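Local structure of insect group II chitinase (Ostrinia furnacalis, 5Y2A) at residues A[47-52]-A[109-114]; A[118-123]-A[154-159]; A[173-178]-A[232-237]; A[223-228]-A[329-334]; A[269-274]-A[313-318]. The protein hydrolyses chitin as the second catalytic domain of an insect group II chitinase, a glycoside hydrolase of family 18. All blocks are in the same frame, centred on the assembly; numbering follows the deposited sequence.

All five contacts belong to the family 18 glycoside hydrolase region, a TIM-barrel fold. Contacts 1 and 2 come first along the chain, their centres 12 Å apart. Helix 98-115 of contact 1 leads into strand 119-123 of contact 2, and the two touch through Leu112 and Phe156. Contacts 3 and 4, with centres 16 Å apart, share helix 224-233, and their segments alternate in sequence. Contact 5 is nested within the loop closed by contact 4, their centres about 28 Å apart. Contacts 1 and 5 lie on opposite sides of the chain centre, their centres about 38 Å apart. Contacts 1 to 4 set helices against strands or helices around the barrel; contact 5 ties a loop to strand 315-318.

Contact 1 (A[47-52]-A[109-114]); sequences LVIKSH and VDFLEQ
A CH-pi contact between Ile49 and Phe111 joins strand 49-51 to helix 98-115 on the outside of the barrel. The CG2 methyl of Ile49 sits over one face of the ring, 3.8 Å from the Phe111 ring centroid and only 15° off the normal. The methyl is displaced toward the rim, and its closest ring atom is CE1, with Ile49 CG2 to Phe111 CE1 at 3.7 Å. Phe111 places its CG anti to the backbone N (chi1 -167°), which carries the ring out from the helix to the strand. The ring also meets the strand backbone obliquely. Phe111 CE2 lies 4.2 Å from Lys50 CA, and Phe111 CZ is 3.9 Å from Ser51 N. An alanine in place of Phe111 is likely to leave the Ile49 methyl without its aromatic cover and open a gap between strand and helix. The polar ends of the Lys50 and Ser51 side chains have partners elsewhere: Lys50 pairs with Asp43, and Ser51 OG bonds to Asp57. Ile49 also packs on Phe104 and Ala108 of the same helix and on Leu78 and Leu80 of strand 75-81. Phe111 reaches Leu78 too and meets Tyr115 edge-to-face.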
# COMPACT_ATOMS: atom_id res chain seq x y z
N LEU A 47 -20.19 -0.01 14.67
CA LEU A 47 -19.45 1.07 15.32
C LEU A 47 -19.00 0.66 16.73
O LEU A 47 -19.19 1.39 17.70
CB LEU A 47 -20.27 2.36 15.35
CG LEU A 47 -20.75 2.90 14.00
CD1 LEU A 47 -21.57 4.17 14.19
CD2 LEU A 47 -19.59 3.15 13.04
N VAL A 48 -18.41 -0.53 16.82
CA VAL A 48 -17.79 -1.02 18.04
C VAL A 48 -16.44 -1.62 17.70
O VAL A 48 -16.15 -1.96 16.55
CB VAL A 48 -18.65 -2.06 18.80
CG1 VAL A 48 -19.99 -1.47 19.22
CG2 VAL A 48 -18.84 -3.30 17.95
N ILE A 49 -15.60 -1.77 18.73
CA ILE A 49 -14.28 -2.37 18.56
C ILE A 49 -14.42 -3.80 18.06
O ILE A 49 -15.27 -4.57 18.53
CB ILE A 49 -13.51 -2.34 19.89
CG1 ILE A 49 -13.21 -0.91 20.31
CG2 ILE A 49 -12.25 -3.19 19.81
CD1 ILE A 49 -12.68 -0.79 21.74
N LYS A 50 -13.56 -4.17 17.11
CA LYS A 50 -13.42 -5.57 16.71
C LYS A 50 -11.97 -5.84 16.38
O LYS A 50 -11.19 -4.93 16.06
CB LYS A 50 -14.32 -5.92 15.51
CG LYS A 50 -13.81 -5.42 14.17
CD LYS A 50 -14.59 -6.04 13.01
CE LYS A 50 -14.26 -5.34 11.70
NZ LYS A 50 -15.18 -5.72 10.60
N SER A 51 -11.59 -7.11 16.50
CA SER A 51 -10.25 -7.53 16.12
C SER A 51 -10.07 -7.36 14.62
O SER A 51 -10.97 -7.65 13.83
CB SER A 51 -10.01 -8.98 16.52
OG SER A 51 -8.84 -9.49 15.89
N HIS A 52 -8.89 -6.88 14.22
CA HIS A 52 -8.56 -6.75 12.81
C HIS A 52 -7.97 -8.04 12.26
O HIS A 52 -7.86 -8.18 11.04
CB HIS A 52 -7.59 -5.58 12.61
CG HIS A 52 -7.23 -5.33 11.17
ND1 HIS A 52 -6.03 -5.72 10.62
CD2 HIS A 52 -7.93 -4.74 10.17
CE1 HIS A 52 -6.00 -5.37 9.34
NE2 HIS A 52 -7.14 -4.78 9.05
N VAL A 109 -15.66 -1.64 27.16
CA VAL A 109 -15.27 -2.13 28.48
C VAL A 109 -15.26 -3.65 28.50
O VAL A 109 -14.32 -4.28 29.00
CB VAL A 109 -16.20 -1.55 29.56
CG1 VAL A 109 -15.98 -2.26 30.89
CG2 VAL A 109 -15.96 -0.05 29.71
N ASP A 110 -16.31 -4.27 27.96
CA ASP A 110 -16.39 -5.73 27.94
C ASP A 110 -15.33 -6.34 27.03
O ASP A 110 -14.72 -7.36 27.38
CB ASP A 110 -17.79 -6.17 27.51
CG ASP A 110 -18.85 -5.79 28.51
OD1 ASP A 110 -18.54 -5.75 29.72
OD2 ASP A 110 -19.99 -5.51 28.09
N PHE A 111 -15.10 -5.73 25.87
CA PHE A 111 -14.08 -6.23 24.95
C PHE A 111 -12.71 -6.23 25.62
O PHE A 111 -11.98 -7.23 25.57
CB PHE A 111 -14.06 -5.38 23.68
CG PHE A 111 -13.28 -5.99 22.54
CD1 PHE A 111 -11.91 -5.79 22.44
CD2 PHE A 111 -13.92 -6.73 21.56
CE1 PHE A 111 -11.19 -6.34 21.39
CE2 PHE A 111 -13.20 -7.28 20.50
CZ PHE A 111 -11.83 -7.09 20.42
N LEU A 112 -12.35 -5.12 26.26
CA LEU A 112 -11.04 -5.01 26.89
C LEU A 112 -10.88 -6.02 28.02
O LEU A 112 -9.86 -6.71 28.11
CB LEU A 112 -10.86 -3.58 27.41
CG LEU A 112 -10.89 -2.54 26.29
CD1 LEU A 112 -11.09 -1.14 26.86
CD2 LEU A 112 -9.62 -2.61 25.46
N GLU A 113 -11.89 -6.12 28.90
CA GLU A 113 -11.80 -7.06 30.01
C GLU A 113 -11.77 -8.50 29.53
O GLU A 113 -11.12 -9.35 30.15
CB GLU A 113 -12.97 -6.85 30.97
CG GLU A 113 -12.98 -5.47 31.57
CD GLU A 113 -13.94 -5.34 32.72
OE1 GLU A 113 -13.71 -4.48 33.58
OE2 GLU A 113 -14.92 -6.12 32.78
N GLN A 114 -12.45 -8.79 28.42
CA GLN A 114 -12.46 -10.13 27.84
C GLN A 114 -11.05 -10.64 27.59
O GLN A 114 -10.77 -11.83 27.80
CB GLN A 114 -13.27 -10.12 26.54
CG GLN A 114 -13.28 -11.43 25.77
CD GLN A 114 -14.02 -12.54 26.48
OE1 GLN A 114 -14.96 -12.28 27.24
NE2 GLN A 114 -13.62 -13.78 26.24

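Contact 2 (A[118-123]-A[154-159]); sequences DGLDLD and KAFNRR
Strand 119-123 and the last turns of helix 141-159 come nearest at Gly119 and Phe156, whose CA atoms are 7.7 Å apart. Gly119 has phi 163° and psi -164°, angles at which a side chain would collide with the carbonyl O of Asp118. One ring bridges the gap. Phe156 points from the helix to the strand and presents its edge to Leu120. Leu120 CB lies near the ring plane, 3.8 Å from Phe156 CE2 and 3.9 Å from Phe156 CZ. The CA of Gly119 approaches the same corner obliquely, 4.3 Å from Phe156 CE2. Phe156 CG stands anti to its own carbonyl carbon (chi1 -82°), and this sends the ring toward the strand. The two elements belong to a beta-alpha-beta unit of the barrel completed by strand 162-167. Val109 and Leu112 of helix 98-115 also touch Phe156. All three residues that meet here are buried, and the side chains meet carbon to carbon, so the contact rests on apolar burial and shape, with no polar bond between the segments.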
# COMPACT_ATOMS: atom_id res chain seq x y z
N ASP A 118 -5.71 -3.46 30.08
CA ASP A 118 -5.81 -2.45 31.12
C ASP A 118 -6.46 -1.16 30.64
O ASP A 118 -6.64 -0.23 31.44
CB ASP A 118 -4.42 -2.14 31.68
CG ASP A 118 -3.80 -3.33 32.36
OD1 ASP A 118 -4.49 -3.96 33.20
OD2 ASP A 118 -2.63 -3.64 32.06
N GLY A 119 -6.79 -1.05 29.36
CA GLY A 119 -7.38 0.18 28.86
C GLY A 119 -7.29 0.25 27.35
O GLY A 119 -7.01 -0.75 26.68
N LEU A 120 -7.51 1.46 26.83
CA LEU A 120 -7.69 1.70 25.41
C LEU A 120 -6.89 2.91 24.97
O LEU A 120 -6.86 3.94 25.66
CB LEU A 120 -9.18 1.91 25.08
CG LEU A 120 -9.57 2.19 23.63
CD1 LEU A 120 -9.46 0.92 22.78
CD2 LEU A 120 -10.97 2.77 23.55
N ASP A 121 -6.22 2.79 23.83
CA ASP A 121 -5.49 3.88 23.20
C ASP A 121 -6.21 4.25 21.90
O ASP A 121 -6.30 3.42 20.99
CB ASP A 121 -4.04 3.48 22.94
CG ASP A 121 -3.22 4.58 22.30
OD1 ASP A 121 -3.08 5.66 22.91
OD2 ASP A 121 -2.72 4.36 21.17
N LEU A 122 -6.70 5.48 21.82
CA LEU A 122 -7.44 5.94 20.65
C LEU A 122 -6.47 6.47 19.61
O LEU A 122 -5.67 7.37 19.90
CB LEU A 122 -8.45 7.02 21.06
CG LEU A 122 -9.55 6.58 22.03
CD1 LEU A 122 -10.28 7.80 22.58
CD2 LEU A 122 -10.54 5.65 21.33
N ASP A 123 -6.54 5.93 18.39
CA ASP A 123 -5.66 6.35 17.29
C ASP A 123 -6.50 6.66 16.05
O ASP A 123 -6.30 6.10 14.97
CB ASP A 123 -4.61 5.28 17.01
CG ASP A 123 -3.46 5.80 16.15
OD1 ASP A 123 -3.54 6.93 15.62
OD2 ASP A 123 -2.46 5.06 16.01
N LYS A 154 -15.25 8.48 32.21
CA LYS A 154 -16.11 8.16 33.34
C LYS A 154 -16.32 6.66 33.48
O LYS A 154 -16.24 6.11 34.59
CB LYS A 154 -17.45 8.90 33.25
CG LYS A 154 -17.32 10.40 33.55
CD LYS A 154 -18.67 11.02 33.90
CE LYS A 154 -18.53 12.51 34.27
NZ LYS A 154 -17.85 12.75 35.58
N ALA A 155 -16.59 5.97 32.37
CA ALA A 155 -16.81 4.53 32.47
C ALA A 155 -15.53 3.79 32.88
O ALA A 155 -15.58 2.84 33.67
CB ALA A 155 -17.34 3.98 31.15
N PHE A 156 -14.38 4.22 32.35
CA PHE A 156 -13.14 3.53 32.68
C PHE A 156 -12.77 3.72 34.15
O PHE A 156 -12.19 2.81 34.76
CB PHE A 156 -11.99 4.02 31.78
CG PHE A 156 -11.95 3.37 30.42
CD1 PHE A 156 -13.08 2.77 29.88
CD2 PHE A 156 -10.78 3.36 29.68
CE1 PHE A 156 -13.04 2.17 28.63
CE2 PHE A 156 -10.73 2.77 28.42
CZ PHE A 156 -11.86 2.17 27.90
N ASN A 157 -13.08 4.88 34.73
CA ASN A 157 -12.73 5.13 36.13
C ASN A 157 -13.43 4.17 37.08
O ASN A 157 -12.85 3.77 38.09
CB ASN A 157 -13.08 6.57 36.51
CG ASN A 157 -12.06 7.57 36.03
OD1 ASN A 157 -10.96 7.20 35.59
ND2 ASN A 157 -12.41 8.85 36.10
N ARG A 158 -14.67 3.77 36.76
CA ARG A 158 -15.36 2.75 37.54
C ARG A 158 -14.64 1.41 37.48
O ARG A 158 -14.82 0.58 38.38
CB ARG A 158 -16.78 2.57 37.04
CG ARG A 158 -17.56 3.86 36.91
CD ARG A 158 -19.03 3.58 36.71
NE ARG A 158 -19.58 4.51 35.73
CZ ARG A 158 -20.31 5.58 36.03
NH1 ARG A 158 -20.62 5.85 37.29
NH2 ARG A 158 -20.74 6.37 35.05
N ARG A 159 -13.83 1.19 36.45
CA ARG A 159 -13.16 -0.08 36.20
C ARG A 159 -11.67 -0.03 36.45
O ARG A 159 -11.01 -1.07 36.34
CB ARG A 159 -13.41 -0.52 34.75
CG ARG A 159 -14.85 -0.88 34.42
CD ARG A 159 -15.07 -2.26 35.00
NE ARG A 159 -16.44 -2.76 34.93
CZ ARG A 159 -16.78 -3.98 35.34
NH1 ARG A 159 -15.85 -4.80 35.81
NH2 ARG A 159 -18.03 -4.39 35.25

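Contact 3 (A[173-178]-A[232-237]); sequences VIDYAY and INKGAD
Two bends in the Lys234 chain, at chi2 -86° and chi3 -125°, steer its amine to Asp175. Asp175 in turn has CG anti to its carbonyl carbon (chi1 -68°), which brings the carboxylate within reach of the lysine. The two side chains cross at about a right angle. Asp175 OD1 forms a salt bridge with Lys234 NZ at 3.3 Å, and lies slightly nearer the carbon before it, 3.2 Å from Lys234 CE. The lysine thus meets the oxygen with its last two atoms. Ile174 adds an apolar touch, with Ile174 CG2 4.2 Å from Lys234 CE. The contact joins the C-terminal ends of helix 171-177 and helix 224-233 in the barrel fold. The latter helix closes in a Schellman motif, with Gly235 at positive phi just after Lys234. One water links the ends further. It accepts from Lys234 NZ and donates to Ile174 O at 3.0 Å and Tyr178 O at 2.7 Å. Ile174 O lies in the last turn of helix 171-177 and Tyr178 O just beyond it, and the dipole at this C-terminal end would probably also attract the positive amine. Asp175 has other partners: its OD1 bonds to Tyr230 OH, and its OD2 pairs with Lys171.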
# COMPACT_ATOMS: atom_id res chain seq x y z
N VAL A 173 -3.78 20.19 11.64
CA VAL A 173 -4.70 19.15 12.09
C VAL A 173 -5.06 19.35 13.56
O VAL A 173 -6.20 19.14 13.97
CB VAL A 173 -4.11 17.75 11.84
CG1 VAL A 173 -5.03 16.67 12.42
CG2 VAL A 173 -3.89 17.51 10.35
N ILE A 174 -4.08 19.74 14.38
CA ILE A 174 -4.35 19.96 15.80
C ILE A 174 -5.44 21.02 15.96
O ILE A 174 -6.39 20.84 16.74
CB ILE A 174 -3.07 20.36 16.54
CG1 ILE A 174 -2.11 19.17 16.60
CG2 ILE A 174 -3.39 20.88 17.95
CD1 ILE A 174 -0.67 19.55 16.81
N ASP A 175 -5.34 22.11 15.20
CA ASP A 175 -6.34 23.18 15.29
C ASP A 175 -7.72 22.68 14.90
O ASP A 175 -8.73 23.08 15.50
CB ASP A 175 -5.93 24.35 14.39
CG ASP A 175 -4.69 25.06 14.88
OD1 ASP A 175 -4.35 24.92 16.07
OD2 ASP A 175 -4.06 25.77 14.06
N TYR A 176 -7.79 21.78 13.92
CA TYR A 176 -9.07 21.26 13.47
C TYR A 176 -9.64 20.18 14.39
O TYR A 176 -10.86 20.07 14.51
CB TYR A 176 -8.92 20.67 12.07
CG TYR A 176 -8.98 21.64 10.90
CD1 TYR A 176 -10.12 22.39 10.65
CD2 TYR A 176 -7.90 21.78 10.05
CE1 TYR A 176 -10.18 23.25 9.56
CE2 TYR A 176 -7.95 22.64 8.96
CZ TYR A 176 -9.09 23.37 8.73
OH TYR A 176 -9.12 24.22 7.65
N ALA A 177 -8.79 19.37 15.01
CA ALA A 177 -9.23 18.10 15.56
C ALA A 177 -9.43 18.09 17.07
O ALA A 177 -10.28 17.33 17.56
CB ALA A 177 -8.22 16.99 15.21
N TYR A 178 -8.68 18.88 17.84
CA TYR A 178 -8.53 18.62 19.26
C TYR A 178 -9.00 19.79 20.12
O TYR A 178 -8.57 20.93 19.92
CB TYR A 178 -7.08 18.28 19.59
CG TYR A 178 -6.55 17.11 18.81
CD1 TYR A 178 -7.21 15.88 18.83
CD2 TYR A 178 -5.39 17.22 18.06
CE1 TYR A 178 -6.72 14.80 18.11
CE2 TYR A 178 -4.90 16.14 17.33
CZ TYR A 178 -5.57 14.93 17.36
OH TYR A 178 -5.09 13.86 16.65
N ILE A 232 1.53 22.43 24.57
CA ILE A 232 1.59 23.08 25.87
C ILE A 232 0.85 24.42 25.83
O ILE A 232 0.02 24.72 26.69
CB ILE A 232 3.05 23.27 26.32
CG1 ILE A 232 3.74 21.92 26.50
CG2 ILE A 232 3.11 24.10 27.60
CD1 ILE A 232 5.23 22.02 26.79
N ASN A 233 1.13 25.23 24.81
CA ASN A 233 0.49 26.53 24.67
C ASN A 233 -1.00 26.42 24.40
O ASN A 233 -1.74 27.36 24.69
CB ASN A 233 1.16 27.33 23.57
CG ASN A 233 2.59 27.68 23.90
OD1 ASN A 233 2.98 27.66 25.07
ND2 ASN A 233 3.38 28.00 22.89
N LYS A 234 -1.46 25.30 23.84
CA LYS A 234 -2.88 25.07 23.67
C LYS A 234 -3.56 24.59 24.94
O LYS A 234 -4.77 24.37 24.94
CB LYS A 234 -3.13 24.06 22.54
CG LYS A 234 -2.86 24.61 21.16
CD LYS A 234 -4.09 25.31 20.62
CE LYS A 234 -4.50 24.75 19.28
NZ LYS A 234 -5.91 25.11 18.96
N GLY A 235 -2.81 24.41 26.03
CA GLY A 235 -3.40 24.06 27.31
C GLY A 235 -3.10 22.67 27.82
O GLY A 235 -3.72 22.26 28.81
N ALA A 236 -2.19 21.93 27.20
CA ALA A 236 -1.89 20.57 27.63
C ALA A 236 -1.02 20.57 28.88
O ALA A 236 -0.09 21.37 29.01
CB ALA A 236 -1.18 19.80 26.51
N ASP A 237 -1.34 19.66 29.80
CA ASP A 237 -0.50 19.34 30.95
C ASP A 237 0.81 18.71 30.48
O ASP A 237 0.78 17.69 29.79
CB ASP A 237 -1.27 18.39 31.87
CG ASP A 237 -0.48 17.96 33.11
OD1 ASP A 237 0.70 18.34 33.26
OD2 ASP A 237 -1.06 17.22 33.93
O HOH W 1 -6.99 22.86 18.81

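Contact 4 (A[223-228]-A[329-334]); sequences NVNFTV and AEYVRA. With NAG (2-acetamido-2-deoxy-beta-D-glucopyranose), chain C.
Asn225 and Tyr331 cross at about a right angle, with the amide and ring planes 90° apart. The hydroxyl of Tyr331 donates to the amide oxygen, Tyr331 OH to Asn225 OD1 at 2.7 Å. The donor lies in the carbonyl plane, on a lone pair of OD1, with a C=O...donor angle of 138°. OD1 lies at the ring edge, near its plane. Both side chains set CG anti to the backbone N (chi1 175° for Tyr331), which lets the amide and the phenol converge between the helices. Val228, one turn along from Asn225, and Tyr331 reach toward each other from their own helices. Val228 CG2 lies 4.0 Å from Tyr331 CE2 at the ring edge, and Val228 CB is 3.6 Å from Tyr331 OH. The contact packs helix 224-233 against helix 322-334 in the TIM-barrel fold. Asn225 heads the N-glycosylation sequon Asn225-Phe226-Thr227, and its ND2 is bonded covalently to C1 of an N-acetylglucosamine at 1.4 Å. The two ends of the amide therefore have separate tasks, the nitrogen carrying the sugar and the oxygen taking the tyrosine bond. That bond would probably limit rotation of the amide. Tyr212 and Asn229 also line the glycan site. Asn223 is the N-cap of helix 224-233. Asn223 OD1 accepts from Phe226 N at 2.9 Å, the donor lying above the carbonyl plane.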
# COMPACT_ATOMS: atom_id res chain seq x y z
N ASN A 223 8.42 20.43 13.20
CA ASN A 223 9.50 19.86 14.01
C ASN A 223 8.96 19.54 15.39
O ASN A 223 7.97 20.12 15.85
CB ASN A 223 10.70 20.81 14.09
CG ASN A 223 10.34 22.18 14.64
OD1 ASN A 223 10.35 22.39 15.85
ND2 ASN A 223 10.03 23.12 13.75
N VAL A 224 9.63 18.60 16.06
CA VAL A 224 9.15 18.09 17.35
C VAL A 224 9.03 19.22 18.36
O VAL A 224 8.04 19.31 19.11
CB VAL A 224 10.08 16.98 17.86
CG1 VAL A 224 9.69 16.56 19.28
CG2 VAL A 224 10.06 15.78 16.92
N ASN A 225 10.04 20.08 18.43
CA ASN A 225 10.05 21.12 19.45
C ASN A 225 8.85 22.06 19.31
O ASN A 225 8.21 22.40 20.31
CB ASN A 225 11.36 21.89 19.39
CG ASN A 225 11.45 22.97 20.45
OD1 ASN A 225 11.17 22.73 21.62
ND2 ASN A 225 11.83 24.16 20.03
N PHE A 226 8.51 22.44 18.08
CA PHE A 226 7.31 23.26 17.92
C PHE A 226 6.07 22.49 18.36
O PHE A 226 5.24 23.01 19.11
CB PHE A 226 7.14 23.74 16.47
CG PHE A 226 5.91 24.60 16.29
CD1 PHE A 226 4.66 24.03 16.11
CD2 PHE A 226 6.01 25.98 16.33
CE1 PHE A 226 3.53 24.82 15.97
CE2 PHE A 226 4.89 26.78 16.19
CZ PHE A 226 3.65 26.19 16.01
N THR A 227 5.94 21.25 17.88
CA THR A 227 4.76 20.45 18.20
C THR A 227 4.52 20.38 19.70
O THR A 227 3.39 20.55 20.18
CB THR A 227 4.91 19.04 17.63
OG1 THR A 227 5.09 19.10 16.21
CG2 THR A 227 3.69 18.21 17.95
N VAL A 228 5.59 20.11 20.47
CA VAL A 228 5.45 19.96 21.91
C VAL A 228 5.03 21.28 22.54
O VAL A 228 4.10 21.34 23.34
CB VAL A 228 6.76 19.43 22.52
CG1 VAL A 228 6.71 19.50 24.05
CG2 VAL A 228 7.01 17.99 22.08
N ALA A 329 14.76 11.80 24.24
CA ALA A 329 14.45 11.38 25.59
C ALA A 329 14.95 12.40 26.61
O ALA A 329 14.28 12.67 27.60
CB ALA A 329 15.04 10.00 25.86
N GLU A 330 16.14 12.96 26.38
CA GLU A 330 16.65 13.98 27.29
C GLU A 330 15.84 15.27 27.19
O GLU A 330 15.65 15.96 28.19
CB GLU A 330 18.14 14.24 27.01
CG GLU A 330 19.00 13.04 27.38
CD GLU A 330 20.49 13.29 27.25
OE1 GLU A 330 20.91 14.12 26.42
OE2 GLU A 330 21.25 12.62 27.98
N TYR A 331 15.34 15.58 25.99
CA TYR A 331 14.40 16.69 25.82
C TYR A 331 13.15 16.48 26.67
O TYR A 331 12.67 17.41 27.33
CB TYR A 331 14.04 16.82 24.35
CG TYR A 331 12.99 17.86 24.02
CD1 TYR A 331 13.34 19.18 23.78
CD2 TYR A 331 11.65 17.52 23.92
CE1 TYR A 331 12.39 20.13 23.46
CE2 TYR A 331 10.68 18.46 23.60
CZ TYR A 331 11.07 19.77 23.37
OH TYR A 331 10.13 20.72 23.05
N VAL A 332 12.59 15.27 26.63
CA VAL A 332 11.44 14.93 27.46
C VAL A 332 11.74 15.18 28.93
O VAL A 332 10.92 15.74 29.67
CB VAL A 332 11.03 13.46 27.21
CG1 VAL A 332 10.17 12.94 28.37
CG2 VAL A 332 10.29 13.35 25.88
N ARG A 333 12.93 14.78 29.38
CA ARG A 333 13.25 14.95 30.79
C ARG A 333 13.49 16.42 31.12
O ARG A 333 13.01 16.91 32.15
CB ARG A 333 14.45 14.09 31.16
CG ARG A 333 14.60 13.93 32.63
CD ARG A 333 15.47 12.75 32.96
NE ARG A 333 15.72 12.70 34.39
CZ ARG A 333 16.26 11.66 35.02
NH1 ARG A 333 16.62 10.58 34.33
NH2 ARG A 333 16.45 11.70 36.33
N ALA A 334 14.19 17.15 30.25
CA ALA A 334 14.45 18.56 30.50
C ALA A 334 13.16 19.38 30.52
O ALA A 334 13.00 20.27 31.36
CB ALA A 334 15.42 19.12 29.46
C1 NAG C . 11.93 25.27 20.94
C2 NAG C . 13.20 26.09 20.72
C3 NAG C . 13.19 27.32 21.64
C4 NAG C . 11.89 28.11 21.52
C5 NAG C . 10.69 27.17 21.65
C6 NAG C . 9.37 27.86 21.37
C7 NAG C . 15.37 25.19 20.04
C8 NAG C . 16.57 24.40 20.46
N2 NAG C . 14.40 25.30 20.95
O3 NAG C . 14.32 28.12 21.30
O4 NAG C . 11.77 29.02 22.60
O5 NAG C . 10.80 26.08 20.72
O6 NAG C . 9.24 28.22 20.00
O7 NAG C . 15.29 25.71 18.93

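Contact 5 (A[269-274]-A[313-318]); sequences GGEAGD and DDQWVS
Gln315 OE1 is the meeting point of the two segments. It accepts the backbone N-H of Glu271, with Glu271 N to Gln315 OE1 at 2.8 Å and an N-H...acceptor angle of 153°. The donor is tilted 24° from the carbonyl plane. Gln315 OE1 also lies 3.3 Å from Gly270 CA, where a side chain pointing this way would press against it. A water then bridges the segments, donating to Gln315 OE1 at 2.9 Å and to Glu271 O at 2.8 Å. Gln315 is bent at chi2 (-59°), which turns the amide toward the loop. Strand 315-318 pairs antiparallel with strand 241-254, and the loop 269-274 follows strand 266-269, which pairs with that same strand. Strands 266-269, 309-312 and 315-318, with helix 284-292, lie between barrel strands 241-254 and 339-343 in the chain, consistent with the alpha+beta insertion common in family 18 chitinases. A leucine in place of Gln315 would probably leave Glu271 N and the water without their shared acceptor and let the loop shift. The nitrogen of the amide is held as well. Gln315 NE2 donates to Asp314 OD1 at 2.9 Å, with the acceptor in the amide plane, and also to Ser253 OG. Lys44 of the second subunit pairs with Asp314, and Lys90 of that subunit with Glu271.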
# COMPACT_ATOMS: atom_id res chain seq x y z
N GLY A 269 8.97 6.89 -3.68
CA GLY A 269 9.54 6.36 -2.46
C GLY A 269 10.78 5.54 -2.77
O GLY A 269 11.05 5.17 -3.92
N GLY A 270 11.56 5.25 -1.74
CA GLY A 270 12.72 4.39 -1.91
C GLY A 270 12.33 2.96 -2.23
O GLY A 270 11.21 2.52 -2.00
N GLU A 271 13.29 2.22 -2.79
CA GLU A 271 13.16 0.77 -2.94
C GLU A 271 12.76 0.14 -1.61
O GLU A 271 13.24 0.54 -0.54
CB GLU A 271 14.49 0.16 -3.40
CG GLU A 271 14.94 0.50 -4.82
CD GLU A 271 14.09 -0.19 -5.87
OE1 GLU A 271 13.78 -1.39 -5.69
OE2 GLU A 271 13.73 0.45 -6.88
N ALA A 272 11.88 -0.86 -1.68
CA ALA A 272 11.39 -1.51 -0.46
C ALA A 272 12.49 -2.32 0.21
O ALA A 272 13.38 -2.86 -0.45
CB ALA A 272 10.21 -2.42 -0.79
N GLY A 273 12.43 -2.39 1.54
CA GLY A 273 13.32 -3.27 2.27
C GLY A 273 12.89 -4.73 2.19
O GLY A 273 11.72 -5.05 1.95
N ASP A 274 13.86 -5.62 2.44
CA ASP A 274 13.59 -7.06 2.34
C ASP A 274 12.55 -7.50 3.37
O ASP A 274 11.75 -8.40 3.11
CB ASP A 274 14.86 -7.87 2.56
CG ASP A 274 15.89 -7.67 1.47
OD1 ASP A 274 15.57 -7.06 0.43
OD2 ASP A 274 17.03 -8.16 1.66
N ASP A 313 23.41 5.70 -4.40
CA ASP A 313 22.88 5.99 -5.74
C ASP A 313 21.81 7.08 -5.57
O ASP A 313 22.09 8.09 -4.91
CB ASP A 313 22.42 4.71 -6.40
CG ASP A 313 22.04 4.91 -7.85
OD1 ASP A 313 22.95 5.02 -8.70
OD2 ASP A 313 20.84 5.04 -8.13
N ASP A 314 20.59 6.90 -6.10
CA ASP A 314 19.54 7.86 -5.93
C ASP A 314 18.62 7.55 -4.74
O ASP A 314 17.54 8.14 -4.62
CB ASP A 314 18.71 8.01 -7.23
CG ASP A 314 17.89 6.77 -7.57
OD1 ASP A 314 17.97 5.74 -6.88
OD2 ASP A 314 17.14 6.83 -8.56
N GLN A 315 19.06 6.67 -3.84
CA GLN A 315 18.27 6.31 -2.66
C GLN A 315 18.66 7.21 -1.49
O GLN A 315 19.82 7.59 -1.34
CB GLN A 315 18.48 4.85 -2.29
CG GLN A 315 18.05 3.85 -3.36
CD GLN A 315 16.57 3.99 -3.69
OE1 GLN A 315 15.71 3.59 -2.91
NE2 GLN A 315 16.28 4.58 -4.85
N TRP A 316 17.68 7.50 -0.64
CA TRP A 316 17.81 8.53 0.39
C TRP A 316 16.81 8.22 1.49
O TRP A 316 15.61 8.13 1.22
CB TRP A 316 17.53 9.89 -0.24
CG TRP A 316 17.97 11.13 0.51
CD1 TRP A 316 19.03 11.92 0.20
CD2 TRP A 316 17.30 11.75 1.62
NE1 TRP A 316 19.09 12.99 1.07
CE2 TRP A 316 18.04 12.91 1.95
CE3 TRP A 316 16.16 11.43 2.38
CZ2 TRP A 316 17.69 13.74 3.02
CZ3 TRP A 316 15.80 12.27 3.43
CH2 TRP A 316 16.57 13.41 3.74
N VAL A 317 17.27 8.04 2.73
CA VAL A 317 16.38 7.72 3.83
C VAL A 317 16.79 8.52 5.06
O VAL A 317 17.96 8.54 5.43
CB VAL A 317 16.36 6.20 4.14
CG1 VAL A 317 17.76 5.68 4.50
CG2 VAL A 317 15.33 5.86 5.23
N SER A 318 15.82 9.19 5.68
CA SER A 318 16.04 9.94 6.91
C SER A 318 15.47 9.17 8.10
O SER A 318 14.45 8.50 7.98
CB SER A 318 15.39 11.32 6.83
OG SER A 318 14.01 11.21 6.53
O HOH W 2 15.29 2.40 -0.33